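Local coordinates for VC0179-like protein (Escherichia coli, PDB 4XJ6) that probably joins GTP and ATP into the signalling dinucleotide cyclic GMP-AMP, as a bacterial homologue of cyclic GMP-AMP synthase, at residues G273-R276 against S277-F281; F281-A284 against W285-A288; I362-T365 against M366-L369. All blocks are in the same frame, centred on the assembly; numbering follows the deposited sequence.

The three contacts lie in series along the chain, all within the C-terminal domain of the cyclic GMP-AMP synthase family. Interactions 1 and 2 are successive stretches along helix 274-289; they share Phe281, and their centres are about 11 Å apart. Interaction 3 is on helix 357-377, its centre about 12 Å from that of interaction 2 and about 19 Å from that of interaction 1. The two helices meet between interactions 2 and 3, where the Trp285 ring packs on Met366 and Leu369 and Met282 touches Leu369. One helix thus lines the ligand pocket with Lys283 and, through a weak bond, Arg286, while its Met282 and Trp285 pack on helix 357-377.

Interaction 1 of 3, residues G273-R276 against S277-F281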
ATOM      1  N   GLY A 273     -20.538  -8.100  -1.069  1.00 36.94           N
ATOM      2  CA  GLY A 273     -19.332  -8.651  -0.480  1.00 38.96           C
ATOM      3  C   GLY A 273     -18.400  -9.315  -1.478  1.00 36.83           C
ATOM      4  O   GLY A 273     -17.210  -9.476  -1.207  1.00 42.82           O
ATOM      5  N   HIS A 274     -18.935  -9.692  -2.636  1.00 29.88           N
ATOM      6  CA  HIS A 274     -18.150 -10.378  -3.659  1.00 29.56           C
ATOM      7  C   HIS A 274     -17.126  -9.448  -4.309  1.00 27.23           C
ATOM      8  O   HIS A 274     -16.254  -9.899  -5.053  1.00 26.80           O
ATOM      9  CB  HIS A 274     -19.065 -10.973  -4.734  1.00 24.80           C
ATOM     10  CG  HIS A 274     -19.914  -9.958  -5.436  1.00 25.38           C
ATOM     11  ND1 HIS A 274     -21.125  -9.527  -4.936  1.00 33.94           N
ATOM     12  CD2 HIS A 274     -19.730  -9.290  -6.600  1.00 25.13           C
ATOM     13  CE1 HIS A 274     -21.648  -8.637  -5.760  1.00 32.64           C
ATOM     14  NE2 HIS A 274     -20.822  -8.475  -6.777  1.00 35.77           N
ATOM     15  N   LEU A 275     -17.238  -8.154  -4.026  1.00 23.25           N
ATOM     16  CA  LEU A 275     -16.310  -7.164  -4.560  1.00 24.87           C
ATOM     17  C   LEU A 275     -14.893  -7.398  -4.049  1.00 21.54           C
ATOM     18  O   LEU A 275     -13.926  -7.275  -4.799  1.00 25.91           O
ATOM     19  CB  LEU A 275     -16.758  -5.750  -4.202  1.00 26.41           C
ATOM     20  CG  LEU A 275     -15.803  -4.645  -4.652  1.00 25.65           C
ATOM     21  CD1 LEU A 275     -15.681  -4.646  -6.166  1.00 22.35           C
ATOM     22  CD2 LEU A 275     -16.260  -3.288  -4.146  1.00 25.84           C
ATOM     23  N   ARG A 276     -14.772  -7.721  -2.765  1.00 21.60           N
ATOM     24  CA  ARG A 276     -13.469  -8.019  -2.186  1.00 27.66           C
ATOM     25  C   ARG A 276     -12.880  -9.272  -2.816  1.00 26.60           C
ATOM     26  O   ARG A 276     -11.678  -9.340  -3.074  1.00 28.59           O
ATOM     27  CB  ARG A 276     -13.570  -8.186  -0.670  1.00 25.75           C
ATOM     28  CG  ARG A 276     -13.575  -6.873   0.094  1.00 28.65           C
ATOM     29  CD  ARG A 276     -13.462  -7.098   1.594  1.00 28.67           C
ATOM     30  NE  ARG A 276     -13.536  -5.844   2.339  1.00 33.45           N
ATOM     31  CZ  ARG A 276     -14.664  -5.327   2.817  1.00 34.89           C
ATOM     32  NH1 ARG A 276     -15.814  -5.957   2.629  1.00 35.91           N
ATOM     33  NH2 ARG A 276     -14.643  -4.180   3.482  1.00 37.02           N
ATOM     34  N   SER A 277     -13.737 -10.257  -3.069  1.00 32.12           N
ATOM     35  CA  SER A 277     -13.308 -11.507  -3.682  1.00 25.37           C
ATOM     36  C   SER A 277     -12.747 -11.272  -5.083  1.00 22.06           C
ATOM     37  O   SER A 277     -11.638 -11.700  -5.390  1.00 20.05           O
ATOM     38  CB  SER A 277     -14.468 -12.509  -3.741  1.00 23.81           C
ATOM     39  OG  SER A 277     -14.958 -12.829  -2.447  1.00 26.64           O
ATOM     40  N   VAL A 278     -13.512 -10.579  -5.923  1.00 20.78           N
ATOM     41  CA  VAL A 278     -13.095 -10.334  -7.302  1.00 30.06           C
ATOM     42  C   VAL A 278     -11.906  -9.373  -7.378  1.00 25.26           C
ATOM     43  O   VAL A 278     -11.141  -9.405  -8.342  1.00 23.69           O
ATOM     44  CB  VAL A 278     -14.255  -9.775  -8.158  1.00 30.92           C
ATOM     45  CG1 VAL A 278     -15.412 -10.761  -8.198  1.00 32.04           C
ATOM     46  CG2 VAL A 278     -14.721  -8.442  -7.620  1.00 33.08           C
ATOM     47  N   CYS A 279     -11.751  -8.523  -6.365  1.00 19.77           N
ATOM     48  CA  CYS A 279     -10.598  -7.629  -6.294  1.00 19.91           C
ATOM     49  C   CYS A 279      -9.362  -8.414  -5.876  1.00 20.27           C
ATOM     50  O   CYS A 279      -8.270  -8.188  -6.393  1.00 18.46           O
ATOM     51  CB  CYS A 279     -10.852  -6.473  -5.323  1.00 21.28           C
ATOM     52  SG  CYS A 279     -11.886  -5.145  -5.988  1.00 27.27           S
ATOM     53  N   ARG A 280      -9.549  -9.337  -4.937  1.00 18.88           N
ATOM     54  CA  ARG A 280      -8.486 -10.246  -4.520  1.00 22.68           C
ATOM     55  C   ARG A 280      -7.998 -11.079  -5.698  1.00 23.13           C
ATOM     56  O   ARG A 280      -6.794 -11.242  -5.905  1.00 28.86           O
ATOM     57  CB  ARG A 280      -8.967 -11.178  -3.405  1.00 25.49           C
ATOM     58  CG  ARG A 280      -8.995 -10.567  -2.014  1.00 23.35           C
ATOM     59  CD  ARG A 280      -9.420 -11.610  -0.992  1.00 19.79           C
ATOM     60  NE  ARG A 280      -9.347 -11.109   0.376  1.00 25.60           N
ATOM     61  CZ  ARG A 280      -8.232 -11.072   1.095  1.00 19.80           C
ATOM     62  NH1 ARG A 280      -7.090 -11.500   0.574  1.00 19.44           N
ATOM     63  NH2 ARG A 280      -8.255 -10.601   2.335  1.00 20.09           N
ATOM     64  N   PHE A 281      -8.947 -11.604  -6.467  1.00 20.42           N
ATOM     65  CA  PHE A 281      -8.643 -12.467  -7.605  1.00 19.18           C
ATOM     66  C   PHE A 281      -7.884 -11.721  -8.701  1.00 21.39           C
ATOM     67  O   PHE A 281      -6.958 -12.260  -9.305  1.00 20.36           O
ATOM     68  CB  PHE A 281      -9.934 -13.066  -8.168  1.00 19.70           C
ATOM     69  CG  PHE A 281     -10.664 -13.954  -7.197  1.00 23.98           C
ATOM     70  CD1 PHE A 281     -10.000 -14.529  -6.129  1.00 20.08           C
ATOM     71  CD2 PHE A 281     -12.017 -14.215  -7.354  1.00 20.68           C
ATOM     72  CE1 PHE A 281     -10.667 -15.345  -5.237  1.00 20.65           C
ATOM     73  CE2 PHE A 281     -12.690 -15.031  -6.463  1.00 24.46           C
ATOM     74  CZ  PHE A 281     -12.011 -15.597  -5.401  1.00 22.61           C
TER
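The imidazole of His274, whose backbone O receives the N-H of Val278 at an N-to-O distance of 3.0 Å, meets the ring of His313: the two planes stand at about 70° and the NE2 atoms are hydrogen-bonded. At the other end, one face of the Phe281 ring carries the carbonyl O of Ser277, 3.0 Å above the plane and offset toward the rim, while Tyr9 stacks on the ring. The guanidinium groups both turn to the 115-118 segment: Arg276 NE bonds Tyr115 O, whereas Arg280 gives NH1 to Leu118 O and NH2 to Asp116 in a salt bridge.

Between these groups the i-to-i+4 backbone bonds continue, Cys279 N to Leu275 O and Arg280 N to Arg276 O. Leu275 and Val278 cross at about a right angle, with Leu275 CD1 4.2 Å from Val278 CG2. The same Leu275 CD1 is 3.8 Å from Cys279 SG: chi1 of 177° puts CG anti to the backbone N, and chi2 of 62° turns CD1 to the sulfur. Leu275 also packs on helices 257-271 and 297-310, and Val278 on helix 318-335. The arrangement is that of the first turns of an alpha-helix packed on both flanks, Leu275 and Val278 among neighbouring helices and the arginines on residues 115-118 beside the nucleotide site.

Interaction 2 of 3, residues F281-A284 against W285-A288. With GH3 (3'-deoxy-guanosine-5'-triphosphate), chain D.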
ATOM      1  N   PHE A 281      -8.947 -11.604  -6.467  1.00 20.42           N
ATOM      2  CA  PHE A 281      -8.643 -12.467  -7.605  1.00 19.18           C
ATOM      3  C   PHE A 281      -7.884 -11.721  -8.701  1.00 21.39           C
ATOM      4  O   PHE A 281      -6.958 -12.260  -9.305  1.00 20.36           O
ATOM      5  CB  PHE A 281      -9.934 -13.066  -8.168  1.00 19.70           C
ATOM      6  CG  PHE A 281     -10.664 -13.954  -7.197  1.00 23.98           C
ATOM      7  CD1 PHE A 281     -10.000 -14.529  -6.129  1.00 20.08           C
ATOM      8  CD2 PHE A 281     -12.017 -14.215  -7.354  1.00 20.68           C
ATOM      9  CE1 PHE A 281     -10.667 -15.345  -5.237  1.00 20.65           C
ATOM     10  CE2 PHE A 281     -12.690 -15.031  -6.463  1.00 24.46           C
ATOM     11  CZ  PHE A 281     -12.011 -15.597  -5.401  1.00 22.61           C
ATOM     12  N   MET A 282      -8.281 -10.477  -8.953  1.00 19.79           N
ATOM     13  CA  MET A 282      -7.625  -9.658  -9.967  1.00 21.00           C
ATOM     14  C   MET A 282      -6.206  -9.302  -9.537  1.00 22.97           C
ATOM     15  O   MET A 282      -5.289  -9.256 -10.361  1.00 21.42           O
ATOM     16  CB  MET A 282      -8.428  -8.388 -10.244  1.00 19.27           C
ATOM     17  CG  MET A 282      -9.694  -8.620 -11.062  1.00 27.61           C
ATOM     18  SD  MET A 282      -9.409  -9.620 -12.539  1.00 27.17           S
ATOM     19  CE  MET A 282      -8.100  -8.703 -13.346  1.00 26.18           C
ATOM     20  N   LYS A 283      -6.031  -9.053  -8.243  1.00 18.33           N
ATOM     21  CA  LYS A 283      -4.711  -8.762  -7.700  1.00 18.07           C
ATOM     22  C   LYS A 283      -3.833 -10.006  -7.754  1.00 19.36           C
ATOM     23  O   LYS A 283      -2.627  -9.913  -7.979  1.00 20.08           O
ATOM     24  CB  LYS A 283      -4.819  -8.246  -6.266  1.00 21.35           C
ATOM     25  CG  LYS A 283      -5.435  -6.861  -6.157  1.00 22.67           C
ATOM     26  CD  LYS A 283      -5.773  -6.506  -4.718  1.00 25.02           C
ATOM     27  CE  LYS A 283      -4.527  -6.414  -3.850  1.00 25.40           C
ATOM     28  NZ  LYS A 283      -4.857  -5.970  -2.464  1.00 24.88           N
ATOM     29  N   ALA A 284      -4.450 -11.165  -7.543  1.00 20.52           N
ATOM     30  CA  ALA A 284      -3.756 -12.441  -7.673  1.00 21.20           C
ATOM     31  C   ALA A 284      -3.312 -12.649  -9.116  1.00 23.41           C
ATOM     32  O   ALA A 284      -2.202 -13.108  -9.372  1.00 22.36           O
ATOM     33  CB  ALA A 284      -4.647 -13.583  -7.216  1.00 18.88           C
ATOM     34  N   TRP A 285      -4.190 -12.304 -10.053  1.00 25.68           N
ATOM     35  CA  TRP A 285      -3.867 -12.376 -11.471  1.00 25.16           C
ATOM     36  C   TRP A 285      -2.687 -11.470 -11.798  1.00 19.54           C
ATOM     37  O   TRP A 285      -1.795 -11.854 -12.553  1.00 20.01           O
ATOM     38  CB  TRP A 285      -5.075 -11.993 -12.330  1.00 25.97           C
ATOM     39  CG  TRP A 285      -4.711 -11.648 -13.746  1.00 25.76           C
ATOM     40  CD1 TRP A 285      -4.532 -12.520 -14.780  1.00 24.97           C
ATOM     41  CD2 TRP A 285      -4.488 -10.338 -14.284  1.00 20.42           C
ATOM     42  NE1 TRP A 285      -4.210 -11.837 -15.926  1.00 26.24           N
ATOM     43  CE2 TRP A 285      -4.176 -10.495 -15.649  1.00 28.19           C
ATOM     44  CE3 TRP A 285      -4.520  -9.048 -13.745  1.00 26.88           C
ATOM     45  CZ2 TRP A 285      -3.899  -9.413 -16.482  1.00 27.46           C
ATOM     46  CZ3 TRP A 285      -4.245  -7.975 -14.574  1.00 26.61           C
ATOM     47  CH2 TRP A 285      -3.937  -8.164 -15.925  1.00 25.78           C
ATOM     48  N   ARG A 286      -2.691 -10.268 -11.227  1.00 19.21           N
ATOM     49  CA  ARG A 286      -1.603  -9.319 -11.432  1.00 20.17           C
ATOM     50  C   ARG A 286      -0.291  -9.868 -10.885  1.00 19.83           C
ATOM     51  O   ARG A 286       0.751  -9.764 -11.528  1.00 25.43           O
ATOM     52  CB  ARG A 286      -1.930  -7.971 -10.775  1.00 19.01           C
ATOM     53  CG  ARG A 286      -0.789  -6.954 -10.835  1.00 19.20           C
ATOM     54  CD  ARG A 286      -0.065  -6.808  -9.501  1.00 18.77           C
ATOM     55  NE  ARG A 286      -0.657  -5.766  -8.666  1.00 28.80           N
ATOM     56  CZ  ARG A 286      -1.072  -5.946  -7.418  1.00 26.01           C
ATOM     57  NH1 ARG A 286      -0.957  -7.131  -6.841  1.00 21.35           N
ATOM     58  NH2 ARG A 286      -1.601  -4.935  -6.747  1.00 30.97           N
ATOM     59  N   ASP A 287      -0.355 -10.449  -9.691  1.00 19.05           N
ATOM     60  CA  ASP A 287       0.832 -11.003  -9.046  1.00 22.18           C
ATOM     61  C   ASP A 287       1.380 -12.201  -9.813  1.00 23.78           C
ATOM     62  O   ASP A 287       2.578 -12.477  -9.776  1.00 20.33           O
ATOM     63  CB  ASP A 287       0.527 -11.404  -7.599  1.00 18.88           C
ATOM     64  CG  ASP A 287       0.229 -10.210  -6.717  1.00 27.56           C
ATOM     65  OD1 ASP A 287       0.511  -9.074  -7.151  1.00 25.37           O
ATOM     66  OD2 ASP A 287      -0.280 -10.401  -5.592  1.00 29.53           O
ATOM     67  N   ALA A 288       0.496 -12.907 -10.509  1.00 19.98           N
ATOM     68  CA  ALA A 288       0.890 -14.063 -11.303  1.00 20.65           C
ATOM     69  C   ALA A 288       1.553 -13.644 -12.613  1.00 21.26           C
ATOM     70  O   ALA A 288       2.532 -14.251 -13.045  1.00 22.33           O
ATOM     71  CB  ALA A 288      -0.316 -14.943 -11.579  1.00 20.64           C
TER
HETATM   72  PG  GH3 D 503      -1.793  -4.242  -2.006  1.00 21.70           P
HETATM   73  O1G GH3 D 503      -1.336  -4.648  -3.385  1.00 17.32           O
HETATM   74  O2G GH3 D 503      -0.719  -3.457  -1.297  1.00 22.35           O
HETATM   75  O3G GH3 D 503      -2.100  -5.477  -1.197  1.00 23.59           O
HETATM   76  O3B GH3 D 503      -3.124  -3.351  -2.178  1.00 24.21           O
HETATM   77  PB  GH3 D 503      -3.280  -1.882  -1.526  1.00 23.09           P
HETATM   78  O1B GH3 D 503      -4.745  -1.561  -1.366  1.00 27.84           O
HETATM   79  O2B GH3 D 503      -2.617  -1.788  -0.175  1.00 20.51           O
HETATM   80  O3A GH3 D 503      -2.624  -0.879  -2.609  1.00 20.86           O
HETATM   81  PA  GH3 D 503      -1.276  -0.047  -2.333  1.00 30.08           P
HETATM   82  O1A GH3 D 503      -0.579   0.206  -3.650  1.00 28.41           O
HETATM   83  O2A GH3 D 503      -0.361  -0.757  -1.366  1.00 26.51           O
HETATM   84  O5' GH3 D 503      -1.742   1.352  -1.688  1.00 25.68           O
HETATM   85  C5' GH3 D 503      -2.098   1.450  -0.329  1.00 24.87           C
HETATM   86  C4' GH3 D 503      -2.863   2.746  -0.103  1.00 26.59           C
HETATM   87  O4' GH3 D 503      -2.135   3.822  -0.659  1.00 29.44           O
HETATM   88  C3' GH3 D 503      -4.231   2.765  -0.761  1.00 26.13           C
HETATM   89  C2' GH3 D 503      -4.409   4.218  -1.146  1.00 21.83           C
HETATM   90  O2' GH3 D 503      -5.127   4.895  -0.140  1.00 19.99           O
HETATM   91  C1' GH3 D 503      -3.000   4.781  -1.233  1.00 21.67           C
HETATM   92  N9  GH3 D 503      -2.637   4.930  -2.648  1.00 25.19           N
HETATM   93  C8  GH3 D 503      -1.797   4.099  -3.342  1.00 23.80           C
HETATM   94  N7  GH3 D 503      -1.693   4.547  -4.615  1.00 24.48           N
HETATM   95  C5  GH3 D 503      -2.453   5.663  -4.735  1.00 27.00           C
HETATM   96  C6  GH3 D 503      -2.702   6.515  -5.803  1.00 25.16           C
HETATM   97  O6  GH3 D 503      -2.179   6.302  -6.894  1.00 30.10           O
HETATM   98  N1  GH3 D 503      -3.538   7.597  -5.633  1.00 26.58           N
HETATM   99  C2  GH3 D 503      -4.122   7.833  -4.408  1.00 30.31           C
HETATM  100  N2  GH3 D 503      -4.928   8.882  -4.250  1.00 31.18           N
HETATM  101  N3  GH3 D 503      -3.870   6.983  -3.350  1.00 30.48           N
HETATM  102  C4  GH3 D 503      -3.051   5.916  -3.506  1.00 27.68           C
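Met282 and Trp285 form the close-packed part of this contact, lying side by side and pointing the same way. The thioether chain is bent at chi2 (-49°) and again at chi3, which brings CE to 3.6 Å from CE3 of the Trp285 ring. The carbonyl O of Met282 comes to the edge of the same ring, in its plane, 3.5 Å from CE3, and also accepts the N-H of Arg286. Both side chains are buried: Leu369 of helix 357-377 touches both, Met282 also packs on helix 318-335, and Trp285 meets Thr365 and Met366.

The looser side is that of the partly exposed Arg286 and Asp287. Here Lys283 CB lies 4.1 Å from Arg286 NH1, with Lys283 CA over one face of the guanidinium, although Asp287 CG stays 3.1 Å from Lys283 O. Asp287 approaches the guanidinium at its edge and forms a salt bridge through OD1 to NH1, modelled so short that its exact length is doubtful. The buried Lys283 leads away from the helix to the bound nucleotide, its NZ hydrogen-bonding O3G at 3.1 Å and O3B at 3.2 Å of GH3, and also Thr117 O. Arg286 NH2 makes a weak bond to GH3 O1G at 3.4 Å, its position being less sure, while its NE is held by Pro295 O. Lys283 NZ and Arg286 NH2 stand 5.5 Å apart; they approach the gamma-phosphate from directions roughly at right angles, and its negative charge would probably offset their mutual repulsion.

Interaction 3 of 3, residues I362-T365 against M366-L369; sequences IVET and MEGL
Met366 and Glu367 have the most surface buried here, each reaching back over the preceding turn along a different side of helix 357-377. Met366 lies beside Ile362, the two side chains pointing the same way, and its CE meets Ile362 CG2 at 3.6 Å. With chi1 at -70° the Met366 CG stands opposite the carbonyl carbon and beside the backbone N, so the extended chain passes close over Ile362 O, 3.2 Å from CG. That carbonyl is also the acceptor for Met366 N, at 2.9 Å. Beyond the helix Met366 is buried against Leu329 and Phe333 of helix 318-335 and Pro295.

Glu367 takes the same first torsion but on the exposed flank. Its CG lies 3.3 Å from Val363 O, which receives Glu367 N, and OE2 comes near Val363 CG1. OE1 ends 3.5 Å from Glu364 CA, a contact with carbon and not a polar pairing. The two glutamate side chains cross obliquely, their carboxylate planes 22° apart and their OE1 atoms separated by 5.2 Å.

Farther along, the turn tightens: Gly368 N bonds Thr365 O at 3.1 Å, an i-to-i+3 link with the donor 67° out of the carbonyl plane, and Leu369 N likewise bonds Met366 O. Thr365 OG1 is hydrogen-bonded to Ala361 O, one turn back. Chemically the helix is divided. Ile362 and Met366 meet through a methyl-to-methyl contact, Met366 buried and Ile362, partly exposed, by the loop residues Pro295 and Phe349, whereas two like-charged carboxylates keep apart on the exposed side, where solvent would probably screen their repulsion.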
ATOM      1  N   ILE A 362       0.410  -3.314 -20.359  1.00 21.17           N
ATOM      2  CA  ILE A 362      -0.541  -3.679 -19.318  1.00 25.22           C
ATOM      3  C   ILE A 362      -1.896  -4.071 -19.910  1.00 26.54           C
ATOM      4  O   ILE A 362      -2.464  -5.104 -19.556  1.00 24.50           O
ATOM      5  CB  ILE A 362      -0.741  -2.524 -18.314  1.00 25.14           C
ATOM      6  CG1 ILE A 362       0.549  -2.264 -17.531  1.00 29.89           C
ATOM      7  CG2 ILE A 362      -1.881  -2.834 -17.367  1.00 23.83           C
ATOM      8  CD1 ILE A 362       0.449  -1.107 -16.560  1.00 31.11           C
ATOM      9  N   VAL A 363      -2.399  -3.242 -20.821  1.00 20.55           N
ATOM     10  CA  VAL A 363      -3.707  -3.457 -21.433  1.00 25.10           C
ATOM     11  C   VAL A 363      -3.727  -4.726 -22.284  1.00 25.94           C
ATOM     12  O   VAL A 363      -4.704  -5.477 -22.269  1.00 21.01           O
ATOM     13  CB  VAL A 363      -4.121  -2.257 -22.306  1.00 21.62           C
ATOM     14  CG1 VAL A 363      -5.498  -2.480 -22.914  1.00 23.50           C
ATOM     15  CG2 VAL A 363      -4.104  -0.974 -21.484  1.00 22.10           C
ATOM     16  N   GLU A 364      -2.647  -4.966 -23.019  1.00 21.94           N
ATOM     17  CA  GLU A 364      -2.561  -6.148 -23.866  1.00 22.64           C
ATOM     18  C   GLU A 364      -2.431  -7.411 -23.023  1.00 33.05           C
ATOM     19  O   GLU A 364      -2.836  -8.493 -23.449  1.00 32.77           O
ATOM     20  CB  GLU A 364      -1.392  -6.032 -24.842  1.00 23.88           C
ATOM     21  CG  GLU A 364      -1.565  -4.922 -25.871  1.00 32.35           C
ATOM     22  CD  GLU A 364      -0.685  -5.111 -27.090  1.00 36.71           C
ATOM     23  OE1 GLU A 364      -0.187  -6.238 -27.291  1.00 37.62           O
ATOM     24  OE2 GLU A 364      -0.493  -4.137 -27.849  1.00 38.38           O
ATOM     25  N   THR A 365      -1.867  -7.271 -21.826  1.00 30.42           N
ATOM     26  CA  THR A 365      -1.812  -8.383 -20.883  1.00 20.48           C
ATOM     27  C   THR A 365      -3.206  -8.651 -20.331  1.00 27.93           C
ATOM     28  O   THR A 365      -3.606  -9.798 -20.150  1.00 34.28           O
ATOM     29  CB  THR A 365      -0.844  -8.106 -19.712  1.00 22.05           C
ATOM     30  OG1 THR A 365       0.483  -7.914 -20.216  1.00 20.93           O
ATOM     31  CG2 THR A 365      -0.845  -9.277 -18.733  1.00 19.63           C
ATOM     32  N   MET A 366      -3.942  -7.574 -20.075  1.00 24.69           N
ATOM     33  CA  MET A 366      -5.312  -7.667 -19.578  1.00 24.75           C
ATOM     34  C   MET A 366      -6.224  -8.361 -20.582  1.00 27.65           C
ATOM     35  O   MET A 366      -7.092  -9.147 -20.203  1.00 19.48           O
ATOM     36  CB  MET A 366      -5.872  -6.281 -19.259  1.00 18.82           C
ATOM     37  CG  MET A 366      -5.248  -5.627 -18.047  1.00 26.14           C
ATOM     38  SD  MET A 366      -5.947  -4.001 -17.714  1.00 32.94           S
ATOM     39  CE  MET A 366      -5.147  -3.640 -16.158  1.00 17.79           C
ATOM     40  N   GLU A 367      -6.026  -8.061 -21.861  1.00 21.10           N
ATOM     41  CA  GLU A 367      -6.834  -8.648 -22.924  1.00 21.57           C
ATOM     42  C   GLU A 367      -6.648 -10.164 -22.989  1.00 21.76           C
ATOM     43  O   GLU A 367      -7.520 -10.886 -23.468  1.00 27.90           O
ATOM     44  CB  GLU A 367      -6.482  -8.014 -24.269  1.00 25.13           C
ATOM     45  CG  GLU A 367      -6.930  -6.561 -24.399  1.00 31.86           C
ATOM     46  CD  GLU A 367      -6.321  -5.859 -25.596  1.00 38.19           C
ATOM     47  OE1 GLU A 367      -5.294  -6.346 -26.112  1.00 43.32           O
ATOM     48  OE2 GLU A 367      -6.868  -4.819 -26.021  1.00 43.34           O
ATOM     49  N   GLY A 368      -5.514 -10.645 -22.492  1.00 22.41           N
ATOM     50  CA  GLY A 368      -5.234 -12.069 -22.504  1.00 21.70           C
ATOM     51  C   GLY A 368      -6.046 -12.859 -21.492  1.00 26.29           C
ATOM     52  O   GLY A 368      -6.256 -14.060 -21.661  1.00 30.45           O
ATOM     53  N   LEU A 369      -6.505 -12.182 -20.443  1.00 25.09           N
ATOM     54  CA  LEU A 369      -7.209 -12.844 -19.348  1.00 26.93           C
ATOM     55  C   LEU A 369      -8.520 -13.507 -19.766  1.00 28.09           C
ATOM     56  O   LEU A 369      -8.772 -14.658 -19.411  1.00 27.99           O
ATOM     57  CB  LEU A 369      -7.489 -11.849 -18.220  1.00 19.91           C
ATOM     58  CG  LEU A 369      -8.267 -12.423 -17.032  1.00 21.06           C
ATOM     59  CD1 LEU A 369      -7.563 -13.650 -16.457  1.00 19.48           C
ATOM     60  CD2 LEU A 369      -8.487 -11.369 -15.955  1.00 17.70           C
TER